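Local coordinates for protein putative peptidase (Chlamydophila abortus, PDB 3CE2) that probably acts as a zinc-dependent oligopeptidase of the M3B (PepF-like) family, cutting small bioactive peptides, at residues 28-33 with 87-92; 129-134 with 154-159; 169-174 with 254-259; 564-569 with 577-582. One frame throughout, in Å; residues are numbered along the deposited sequence.

Contact 1: 28-33 with 87-92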
# COMPACT_ATOMS: atom_id res chain seq x y z
N PRO A 28 -16.30 -0.18 -23.63
CA PRO A 28 -14.99 -0.20 -24.32
C PRO A 28 -14.20 -1.50 -24.14
O PRO A 28 -13.37 -1.83 -24.99
CB PRO A 28 -14.24 0.97 -23.70
CG PRO A 28 -15.32 1.95 -23.31
CD PRO A 28 -16.48 1.07 -22.85
N LEU A 29 -14.43 -2.23 -23.06
CA LEU A 29 -13.79 -3.54 -22.91
C LEU A 29 -14.52 -4.57 -23.75
O LEU A 29 -13.95 -5.19 -24.65
CB LEU A 29 -13.79 -3.97 -21.45
CG LEU A 29 -12.65 -3.41 -20.63
CD1 LEU A 29 -13.13 -3.10 -19.26
CD2 LEU A 29 -11.53 -4.42 -20.55
N TYR A 30 -15.80 -4.77 -23.43
CA TYR A 30 -16.66 -5.63 -24.19
C TYR A 30 -18.02 -4.99 -24.34
O TYR A 30 -18.58 -4.46 -23.38
CB TYR A 30 -16.79 -6.97 -23.51
CG TYR A 30 -15.50 -7.73 -23.51
CD1 TYR A 30 -15.09 -8.45 -24.63
CD2 TYR A 30 -14.67 -7.72 -22.40
CE1 TYR A 30 -13.89 -9.14 -24.63
CE2 TYR A 30 -13.48 -8.40 -22.38
CZ TYR A 30 -13.09 -9.11 -23.50
OH TYR A 30 -11.90 -9.79 -23.47
N LEU A 31 -18.54 -5.03 -25.56
CA LEU A 31 -19.88 -4.54 -25.84
C LEU A 31 -20.91 -5.02 -24.82
O LEU A 31 -21.70 -4.23 -24.31
CB LEU A 31 -20.32 -4.95 -27.26
CG LEU A 31 -19.71 -4.11 -28.39
CD1 LEU A 31 -20.06 -4.67 -29.77
CD2 LEU A 31 -20.14 -2.62 -28.24
N ASN A 32 -20.86 -6.31 -24.51
CA ASN A 32 -21.81 -6.94 -23.61
C ASN A 32 -21.27 -8.28 -23.22
O ASN A 32 -20.29 -8.76 -23.80
CB ASN A 32 -23.14 -7.17 -24.32
CG ASN A 32 -22.94 -7.77 -25.71
OD1 ASN A 32 -22.33 -8.84 -25.87
ND2 ASN A 32 -23.45 -7.07 -26.71
N ARG A 33 -21.92 -8.91 -22.25
CA ARG A 33 -21.42 -10.17 -21.75
C ARG A 33 -21.24 -11.20 -22.86
O ARG A 33 -20.30 -11.99 -22.82
CB ARG A 33 -22.30 -10.73 -20.64
CG ARG A 33 -22.19 -12.24 -20.59
CD ARG A 33 -22.63 -12.81 -19.29
NE ARG A 33 -21.99 -14.09 -18.99
CZ ARG A 33 -22.13 -15.18 -19.74
NH1 ARG A 33 -22.85 -15.14 -20.84
NH2 ARG A 33 -21.51 -16.30 -19.38
N TYR A 87 -10.42 -10.54 -17.13
CA TYR A 87 -10.57 -10.52 -15.70
C TYR A 87 -11.23 -9.24 -15.22
O TYR A 87 -12.21 -9.24 -14.49
CB TYR A 87 -9.22 -10.65 -15.03
CG TYR A 87 -9.37 -10.77 -13.55
CD1 TYR A 87 -9.51 -12.03 -12.95
CD2 TYR A 87 -9.42 -9.63 -12.74
CE1 TYR A 87 -9.65 -12.16 -11.58
CE2 TYR A 87 -9.57 -9.74 -11.36
CZ TYR A 87 -9.68 -11.01 -10.79
OH TYR A 87 -9.83 -11.13 -9.45
N VAL A 88 -10.66 -8.13 -15.66
CA VAL A 88 -11.08 -6.84 -15.24
C VAL A 88 -12.55 -6.70 -15.55
O VAL A 88 -13.33 -6.24 -14.71
CB VAL A 88 -10.22 -5.76 -15.93
CG1 VAL A 88 -10.89 -4.40 -15.88
CG2 VAL A 88 -8.83 -5.72 -15.27
N TYR A 89 -12.94 -7.11 -16.74
CA TYR A 89 -14.34 -6.98 -17.15
C TYR A 89 -15.28 -7.77 -16.23
O TYR A 89 -16.30 -7.26 -15.80
CB TYR A 89 -14.55 -7.46 -18.58
CG TYR A 89 -15.98 -7.36 -19.01
CD1 TYR A 89 -16.44 -6.21 -19.61
CD2 TYR A 89 -16.88 -8.40 -18.78
CE1 TYR A 89 -17.74 -6.08 -20.00
CE2 TYR A 89 -18.20 -8.28 -19.16
CZ TYR A 89 -18.62 -7.12 -19.77
OH TYR A 89 -19.92 -6.95 -20.18
N ALA A 90 -14.94 -9.03 -15.95
CA ALA A 90 -15.74 -9.88 -15.07
C ALA A 90 -15.80 -9.33 -13.62
O ALA A 90 -16.87 -9.24 -13.01
CB ALA A 90 -15.21 -11.29 -15.08
N HIS A 91 -14.63 -8.97 -13.10
CA HIS A 91 -14.51 -8.46 -11.73
C HIS A 91 -15.28 -7.14 -11.53
O HIS A 91 -15.95 -6.93 -10.52
CB HIS A 91 -13.03 -8.32 -11.36
CG HIS A 91 -12.76 -7.43 -10.19
ND1 HIS A 91 -12.37 -6.11 -10.33
CD2 HIS A 91 -12.83 -7.68 -8.86
CE1 HIS A 91 -12.21 -5.58 -9.13
NE2 HIS A 91 -12.48 -6.51 -8.22
N LEU A 92 -15.19 -6.25 -12.51
CA LEU A 92 -15.91 -4.99 -12.42
C LEU A 92 -17.41 -5.27 -12.44
O LEU A 92 -18.16 -4.63 -11.72
CB LEU A 92 -15.53 -4.06 -13.58
CG LEU A 92 -14.15 -3.44 -13.72
CD1 LEU A 92 -14.13 -2.53 -14.97
CD2 LEU A 92 -13.74 -2.66 -12.48
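Tyr30 turns the edge of its ring onto one face of Tyr89 in a T-shaped pair, the planes standing at 84° with the centroids 5.2 Å apart. At the touching edge, Tyr30 CD2 lies 3.6 Å from Tyr89 CD1. Tyr30 CB adds a CH-pi contact over the same ring, 4.2 Å from the Tyr89 centroid. At the rim of Tyr89, close to its plane, Leu29 CB comes within 3.9 Å of CD1. Tyr89 gets there by extending off its helix with CG anti to the backbone N (chi1 179°), which carries the phenol out to the loop. The pair is a case of a loop pinned on a long helix: residues 28-33 lead into helix 33-42, for which Asn32 is the N-cap through its bond to Ala35 N, and they settle on helix 66-96. Trp36, from the first turn of helix 33-42, meets both tyrosine rings. The Tyr89 hydroxyl ends beside the Asn32-Arg33 peptide, with OH 3.5 Å from Arg33 N at an angle too poor for a hydrogen bond. Tyr30 OH is bound by Asp39, and Arg33 sends its guanidinium group to Asp106 on helix 101-120. Alongside, Leu29 CD1 lies 4.3 Å from Val88 CG1.

Contact 2: 129-134 with 154-159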
# COMPACT_ATOMS: atom_id res chain seq x y z
N THR A 129 16.14 -18.44 -14.32
CA THR A 129 17.06 -18.19 -13.23
C THR A 129 18.15 -19.24 -13.16
O THR A 129 19.15 -19.04 -12.47
CB THR A 129 16.37 -18.11 -11.85
OG1 THR A 129 15.68 -19.33 -11.58
CG2 THR A 129 15.41 -16.96 -11.83
N SER A 130 18.00 -20.35 -13.87
CA SER A 130 19.07 -21.34 -13.87
C SER A 130 19.96 -21.40 -15.15
O SER A 130 20.76 -22.31 -15.29
CB SER A 130 18.52 -22.71 -13.53
OG SER A 130 17.68 -23.15 -14.57
N LEU A 131 19.83 -20.44 -16.07
CA LEU A 131 20.80 -20.29 -17.16
C LEU A 131 22.18 -19.90 -16.63
O LEU A 131 22.27 -19.27 -15.58
CB LEU A 131 20.35 -19.20 -18.12
CG LEU A 131 18.98 -19.52 -18.66
CD1 LEU A 131 18.58 -18.52 -19.68
CD2 LEU A 131 19.03 -20.93 -19.26
N SER A 132 23.24 -20.23 -17.36
CA SER A 132 24.60 -19.81 -16.96
C SER A 132 24.73 -18.29 -16.88
O SER A 132 23.84 -17.55 -17.34
CB SER A 132 25.62 -20.34 -17.96
OG SER A 132 25.54 -19.60 -19.17
N GLU A 133 25.84 -17.80 -16.33
CA GLU A 133 26.09 -16.35 -16.32
C GLU A 133 26.26 -15.86 -17.75
O GLU A 133 25.80 -14.79 -18.12
CB GLU A 133 27.35 -16.01 -15.53
CG GLU A 133 27.26 -16.32 -14.06
CD GLU A 133 28.60 -16.69 -13.47
OE1 GLU A 133 29.56 -15.89 -13.63
OE2 GLU A 133 28.70 -17.79 -12.86
N SER A 134 26.94 -16.67 -18.55
CA SER A 134 27.25 -16.33 -19.91
C SER A 134 25.97 -16.10 -20.73
O SER A 134 25.83 -15.07 -21.40
CB SER A 134 28.10 -17.43 -20.53
OG SER A 134 27.81 -17.55 -21.92
N LYS A 154 15.19 -8.22 -13.83
CA LYS A 154 14.50 -8.60 -12.59
C LYS A 154 14.50 -10.10 -12.37
O LYS A 154 14.57 -10.56 -11.25
CB LYS A 154 13.05 -8.12 -12.60
CG LYS A 154 12.81 -6.78 -11.93
CD LYS A 154 11.30 -6.36 -12.02
CE LYS A 154 10.78 -6.37 -13.50
NZ LYS A 154 9.33 -6.01 -13.68
N ILE A 155 14.39 -10.88 -13.43
CA ILE A 155 14.38 -12.32 -13.26
C ILE A 155 15.76 -12.94 -13.11
O ILE A 155 15.94 -13.82 -12.28
CB ILE A 155 13.66 -12.99 -14.37
CG1 ILE A 155 12.16 -12.63 -14.29
CG2 ILE A 155 13.92 -14.50 -14.28
CD1 ILE A 155 11.33 -13.07 -15.51
N PHE A 156 16.72 -12.50 -13.91
CA PHE A 156 18.09 -13.04 -13.86
C PHE A 156 18.83 -12.64 -12.58
O PHE A 156 19.78 -13.29 -12.18
CB PHE A 156 18.92 -12.59 -15.07
CG PHE A 156 18.42 -13.10 -16.42
CD1 PHE A 156 18.06 -14.42 -16.60
CD2 PHE A 156 18.38 -12.25 -17.51
CE1 PHE A 156 17.63 -14.90 -17.85
CE2 PHE A 156 17.94 -12.72 -18.75
CZ PHE A 156 17.57 -14.05 -18.91
N ARG A 157 18.42 -11.56 -11.93
CA ARG A 157 19.09 -11.15 -10.70
C ARG A 157 18.93 -12.21 -9.61
O ARG A 157 19.66 -12.20 -8.61
CB ARG A 157 18.55 -9.79 -10.21
CG ARG A 157 19.34 -8.63 -10.78
CD ARG A 157 18.72 -7.26 -10.49
NE ARG A 157 19.09 -6.76 -9.17
CZ ARG A 157 18.32 -6.85 -8.10
NH1 ARG A 157 17.11 -7.42 -8.21
NH2 ARG A 157 18.76 -6.38 -6.94
N LEU A 158 17.98 -13.11 -9.80
CA LEU A 158 17.66 -14.10 -8.77
C LEU A 158 18.55 -15.34 -8.84
O LEU A 158 18.55 -16.17 -7.94
CB LEU A 158 16.17 -14.49 -8.84
CG LEU A 158 15.23 -13.36 -8.37
CD1 LEU A 158 13.73 -13.68 -8.53
CD2 LEU A 158 15.57 -12.96 -6.95
N SER A 159 19.30 -15.45 -9.92
CA SER A 159 20.19 -16.58 -10.15
C SER A 159 21.20 -16.75 -9.01
O SER A 159 21.42 -17.85 -8.54
CB SER A 159 20.95 -16.36 -11.47
OG SER A 159 21.75 -15.18 -11.38
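Thr129 and Ser159 bring the two backbones to a CA-CA separation of 4.7 Å, beside the type I beta turn from Phe156 to Ser159, near the end of helix 149-156. The carbonyl of Thr129 faces that turn: its O has a CA-H...O contact with Ser159 CA at 3.5 Å, and Ser159 CB also lies against it. On the side-chain level Thr129 is the hub. Its OG1 sits between the backbone N and the carbonyl carbon (chi1 59°), reaching back by weak hydrogen bonds to the carbonyls of Gln125 and Pro126, and the methyl CG2 does the touching. CG2 rests on Ile155 O, meets Ile155 CG2 at 3.8 Å with the two side chains crossing at about a right angle, and reaches Leu158 CB at 4.0 Å. Farther along, Leu131 CD1 approaches Phe156 CE1 obliquely, 4.2 Å away, while Ile136, His139 and Leu140 of helix 133-141 pack on the same phenylalanine. Helices 133-141 and 149-156 are thus drawn into one small all-helical cluster, and both segments lie in the oligopeptidase F range. Ser159 OG serves its own turn, binding Phe156 O at 2.8 Å almost straight down the carbonyl (171°), and Ser159 N uses the same oxygen as a second donor. With Thr129 OG1 turned to its own helix and Ser159 OG to its own turn, the contact is mostly van der Waals packing of methyls and backbone, the bent CA-H...O approach being a weak addition at best.

Contact 3: 169-174 with 254-259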
# COMPACT_ATOMS: atom_id res chain seq x y z
N LYS A 169 13.41 -27.11 -4.36
CA LYS A 169 12.20 -27.90 -4.14
C LYS A 169 11.88 -27.96 -2.64
O LYS A 169 10.72 -28.01 -2.25
CB LYS A 169 12.38 -29.32 -4.68
CG LYS A 169 11.09 -30.13 -4.69
CD LYS A 169 11.33 -31.61 -5.02
CE LYS A 169 9.98 -32.34 -5.17
NZ LYS A 169 10.10 -33.84 -5.20
N ILE A 170 12.92 -27.96 -1.82
CA ILE A 170 12.73 -28.07 -0.39
C ILE A 170 12.26 -26.75 0.22
O ILE A 170 11.32 -26.73 1.02
CB ILE A 170 14.02 -28.56 0.29
CG1 ILE A 170 14.24 -30.04 -0.02
CG2 ILE A 170 13.98 -28.32 1.81
CD1 ILE A 170 15.69 -30.49 0.17
N LEU A 171 12.90 -25.65 -0.16
CA LEU A 171 12.48 -24.36 0.35
C LEU A 171 11.03 -24.10 0.03
O LEU A 171 10.27 -23.64 0.89
CB LEU A 171 13.35 -23.25 -0.22
CG LEU A 171 14.74 -23.32 0.41
CD1 LEU A 171 15.80 -22.72 -0.52
CD2 LEU A 171 14.73 -22.66 1.80
N ALA A 172 10.62 -24.41 -1.19
CA ALA A 172 9.24 -24.16 -1.58
C ALA A 172 8.31 -25.01 -0.73
O ALA A 172 7.12 -24.75 -0.63
CB ALA A 172 9.04 -24.46 -3.07
N SER A 173 8.88 -26.04 -0.12
CA SER A 173 8.11 -27.08 0.53
C SER A 173 7.87 -26.66 1.96
O SER A 173 6.84 -26.97 2.54
CB SER A 173 8.93 -28.36 0.53
OG SER A 173 8.06 -29.46 0.43
N ALA A 174 8.84 -25.96 2.52
CA ALA A 174 8.77 -25.49 3.89
C ALA A 174 7.68 -24.45 4.08
O ALA A 174 7.26 -24.16 5.20
CB ALA A 174 10.12 -24.92 4.30
N HIS A 254 12.08 -16.29 8.66
CA HIS A 254 12.80 -15.43 7.74
C HIS A 254 14.28 -15.74 7.75
O HIS A 254 14.91 -15.78 6.70
CB HIS A 254 12.56 -13.96 8.05
CG HIS A 254 11.13 -13.56 7.92
ND1 HIS A 254 10.59 -12.51 8.63
CD2 HIS A 254 10.12 -14.11 7.21
CE1 HIS A 254 9.30 -12.42 8.33
NE2 HIS A 254 8.99 -13.38 7.48
N VAL A 255 14.82 -15.99 8.94
CA VAL A 255 16.24 -16.34 9.05
C VAL A 255 16.56 -17.63 8.31
O VAL A 255 17.58 -17.74 7.67
CB VAL A 255 16.66 -16.48 10.50
CG1 VAL A 255 18.11 -16.96 10.60
CG2 VAL A 255 16.48 -15.16 11.21
N PHE A 256 15.65 -18.59 8.38
CA PHE A 256 15.84 -19.84 7.69
C PHE A 256 15.92 -19.60 6.19
O PHE A 256 16.86 -20.05 5.54
CB PHE A 256 14.71 -20.80 8.03
CG PHE A 256 14.48 -21.88 7.01
CD1 PHE A 256 15.29 -23.01 6.96
CD2 PHE A 256 13.41 -21.80 6.12
CE1 PHE A 256 15.06 -24.02 6.05
CE2 PHE A 256 13.17 -22.80 5.20
CZ PHE A 256 14.00 -23.91 5.16
N TYR A 257 14.94 -18.89 5.64
CA TYR A 257 14.91 -18.63 4.20
C TYR A 257 16.08 -17.76 3.74
O TYR A 257 16.67 -17.99 2.70
CB TYR A 257 13.61 -17.95 3.82
CG TYR A 257 12.38 -18.83 3.64
CD1 TYR A 257 12.35 -19.85 2.68
CD2 TYR A 257 11.21 -18.60 4.38
CE1 TYR A 257 11.20 -20.62 2.48
CE2 TYR A 257 10.05 -19.37 4.19
CZ TYR A 257 10.05 -20.38 3.24
OH TYR A 257 8.91 -21.15 3.05
N ALA A 258 16.42 -16.74 4.53
CA ALA A 258 17.48 -15.82 4.16
C ALA A 258 18.84 -16.50 4.05
O ALA A 258 19.56 -16.32 3.07
CB ALA A 258 17.58 -14.70 5.18
N LYS A 259 19.22 -17.25 5.07
CA LYS A 259 20.56 -17.77 5.10
C LYS A 259 20.74 -18.94 4.12
O LYS A 259 21.85 -19.22 3.70
CB LYS A 259 21.00 -18.11 6.53
CG LYS A 259 20.76 -19.54 6.96
CD LYS A 259 21.07 -19.71 8.45
CE LYS A 259 20.50 -21.02 8.98
NZ LYS A 259 20.34 -20.96 10.45
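Leu171 O has the edge of the Tyr257 ring near it, close to the ring plane, with CE1 at 3.5 Å from that oxygen; it also takes a weak hydrogen bond from Ala174 N, which bonds Ile170 O as well. The motif is a nearly antiparallel helix pair, helix 165-174 against helix 240-260. The short segments 169-174 and 254-259 lie at 165° between their N-to-C directions, with axes 11.4 Å apart, a distance that two aromatic side chains bridge. One helix belongs to the oligopeptidase F region of the sequence and the other to the peptidase M3 region. Leu171 forms the centre. Its CD2 reaches Phe256 CZ at 3.7 Å, crossing that side chain obliquely, and the same methyl meets Tyr257 CD1 at 3.8 Å, so that one methyl touches both consecutive aromatic residues. Phe256 leaves its helix with CG anti to the backbone N (chi1 157°), whereas Tyr257 has CG anti to its carbonyl carbon. Phe256 CD2 stands over one face of Tyr257. Phe175 and Leu178, farther along the chain, pack on Tyr257 as well. One turn on from Leu171, Ala174 closes the patch: its methyl CB lies 3.8 Å from Phe256 CE2, and its carbonyl carbon C is 3.7 Å from Tyr257 OH.

Contact 4: 564-569 with 577-582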
# COMPACT_ATOMS: atom_id res chain seq x y z
N LEU A 564 5.07 14.51 -13.11
CA LEU A 564 4.31 14.02 -14.23
C LEU A 564 5.09 12.92 -14.93
O LEU A 564 4.50 11.90 -15.33
CB LEU A 564 3.95 15.16 -15.17
CG LEU A 564 2.54 15.81 -15.02
CD1 LEU A 564 1.75 15.43 -13.76
CD2 LEU A 564 2.59 17.34 -15.13
N ASN A 565 6.41 13.11 -15.06
CA ASN A 565 7.27 12.10 -15.70
C ASN A 565 7.33 10.83 -14.86
O ASN A 565 7.37 9.70 -15.39
CB ASN A 565 8.69 12.60 -15.90
CG ASN A 565 8.82 13.55 -17.08
OD1 ASN A 565 7.87 13.80 -17.81
ND2 ASN A 565 10.03 14.09 -17.26
N PHE A 566 7.31 11.01 -13.55
CA PHE A 566 7.24 9.87 -12.67
C PHE A 566 5.94 9.07 -12.94
O PHE A 566 5.95 7.86 -13.06
CB PHE A 566 7.31 10.35 -11.22
CG PHE A 566 6.75 9.38 -10.26
CD1 PHE A 566 7.52 8.32 -9.81
CD2 PHE A 566 5.47 9.51 -9.79
CE1 PHE A 566 7.00 7.42 -8.90
CE2 PHE A 566 4.94 8.61 -8.89
CZ PHE A 566 5.71 7.56 -8.45
N LEU A 567 4.83 9.76 -13.08
CA LEU A 567 3.57 9.07 -13.21
C LEU A 567 3.56 8.26 -14.51
O LEU A 567 2.96 7.19 -14.57
CB LEU A 567 2.43 10.09 -13.20
CG LEU A 567 2.17 10.75 -11.85
CD1 LEU A 567 0.91 11.57 -11.87
CD2 LEU A 567 2.04 9.69 -10.80
N LYS A 568 4.23 8.79 -15.54
CA LYS A 568 4.29 8.14 -16.85
C LYS A 568 5.34 7.04 -16.94
O LYS A 568 5.55 6.46 -18.01
CB LYS A 568 4.57 9.17 -17.92
CG LYS A 568 3.57 10.28 -17.89
CD LYS A 568 3.92 11.43 -18.84
CE LYS A 568 3.14 12.68 -18.42
NZ LYS A 568 2.89 13.60 -19.54
N SER A 569 6.02 6.76 -15.82
CA SER A 569 7.15 5.83 -15.87
C SER A 569 6.75 4.39 -15.65
O SER A 569 7.54 3.49 -15.95
CB SER A 569 8.23 6.23 -14.86
OG SER A 569 8.66 7.56 -15.10
N GLU A 577 15.42 4.08 -8.96
CA GLU A 577 15.87 4.64 -10.23
C GLU A 577 14.78 5.50 -10.87
O GLU A 577 15.06 6.61 -11.31
CB GLU A 577 16.37 3.57 -11.18
CG GLU A 577 17.68 2.98 -10.72
CD GLU A 577 18.74 4.08 -10.54
OE1 GLU A 577 18.90 4.90 -11.48
OE2 GLU A 577 19.39 4.14 -9.46
N ILE A 578 13.55 5.00 -10.89
CA ILE A 578 12.43 5.78 -11.41
C ILE A 578 12.34 7.11 -10.66
O ILE A 578 12.10 8.16 -11.23
CB ILE A 578 11.11 5.06 -11.23
CG1 ILE A 578 10.96 3.97 -12.29
CG2 ILE A 578 9.96 6.06 -11.35
CD1 ILE A 578 9.69 3.09 -12.09
N LEU A 579 12.51 7.04 -9.35
CA LEU A 579 12.46 8.23 -8.56
C LEU A 579 13.64 9.13 -8.85
O LEU A 579 13.46 10.34 -8.96
CB LEU A 579 12.41 7.86 -7.09
CG LEU A 579 11.08 7.27 -6.63
CD1 LEU A 579 11.18 6.88 -5.16
CD2 LEU A 579 10.04 8.33 -6.82
N LYS A 580 14.85 8.57 -8.97
CA LYS A 580 16.01 9.40 -9.29
C LYS A 580 15.78 10.18 -10.58
O LYS A 580 15.93 11.40 -10.60
CB LYS A 580 17.30 8.59 -9.40
CG LYS A 580 18.25 8.79 -8.25
CD LYS A 580 19.70 8.87 -8.70
CE LYS A 580 20.33 7.49 -8.75
NZ LYS A 580 21.82 7.60 -8.72
N LYS A 581 15.40 9.48 -11.63
CA LYS A 581 15.09 10.12 -12.90
C LYS A 581 14.18 11.30 -12.67
O LYS A 581 14.24 12.27 -13.41
CB LYS A 581 14.41 9.14 -13.86
CG LYS A 581 15.31 8.07 -14.38
CD LYS A 581 14.65 7.33 -15.55
CE LYS A 581 15.53 6.14 -16.05
NZ LYS A 581 15.26 4.88 -15.30
N SER A 582 13.33 11.23 -11.64
CA SER A 582 12.33 12.27 -11.36
C SER A 582 12.77 13.31 -10.33
O SER A 582 11.94 14.09 -9.85
CB SER A 582 11.03 11.64 -10.89
OG SER A 582 10.50 10.79 -11.88
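Phe566 and Ser582 mark the closest backbone approach, their CA atoms 5.8 Å apart, where the last turns of two successive helices meet. The motif is a helix-loop-helix: helix 559-567 and helix 575-581 are joined by a short loop, and each ends near the contact. Phe566 supplies most of the apolar surface on its side. With CG anti to the backbone N (chi1 158°), its ring runs alongside Leu579, the two side chains pointing the same way, and CE1 lies 3.8 Å from Leu579 CD2. Ile578 comes across at about a right angle, its CG2 meeting Phe566 CD1 at 3.7 Å. That same CG2 branch also touches Ser569 CB at 3.9 Å, so it meets both the phenylalanine and the turn that follows its helix. Beyond the pair, Phe548 of helix 536-553 and His409 of helix 394-416 meet the Phe566 ring, and Leu428 packs on Phe566, Ile578 and Leu579. This places the contact near the zinc site, the Phe566 side chain lying about 9 Å from that of the zinc ligand Glu430. The two serines behave alike, each hydroxyl turning back onto a carbonyl four residues earlier: Ser569 OG bonds Asn565 O, and Ser582 OG bonds Ile578 O at 3.1 Å with the donor tilted 20° from the carbonyl plane. Ser582 OG also sits 3.3 Å from Phe566 CB.

In the fold
Four ways of packing helices and their ends appear here. Contacts 1 and 4 are buried, while contacts 2 and 3 are only partly so; contact 4 has its centre nearest the middle of the chain, about 18 Å away, and is the one close to the zinc ligands. Contacts 2 and 3 lie on the same side of the chain's centre, their centres about 19 Å apart, and use successive helices, 149-156 and 165-174. Ring meets ring across contact 1, whereas in contacts 3 and 4 rings meet aliphatic branches; contact 2 adds a leucine against a phenylalanine but centres on a threonine methyl and backbone carbonyls. Contacts 2 and 4 share serines that bond carbonyls of their own segment.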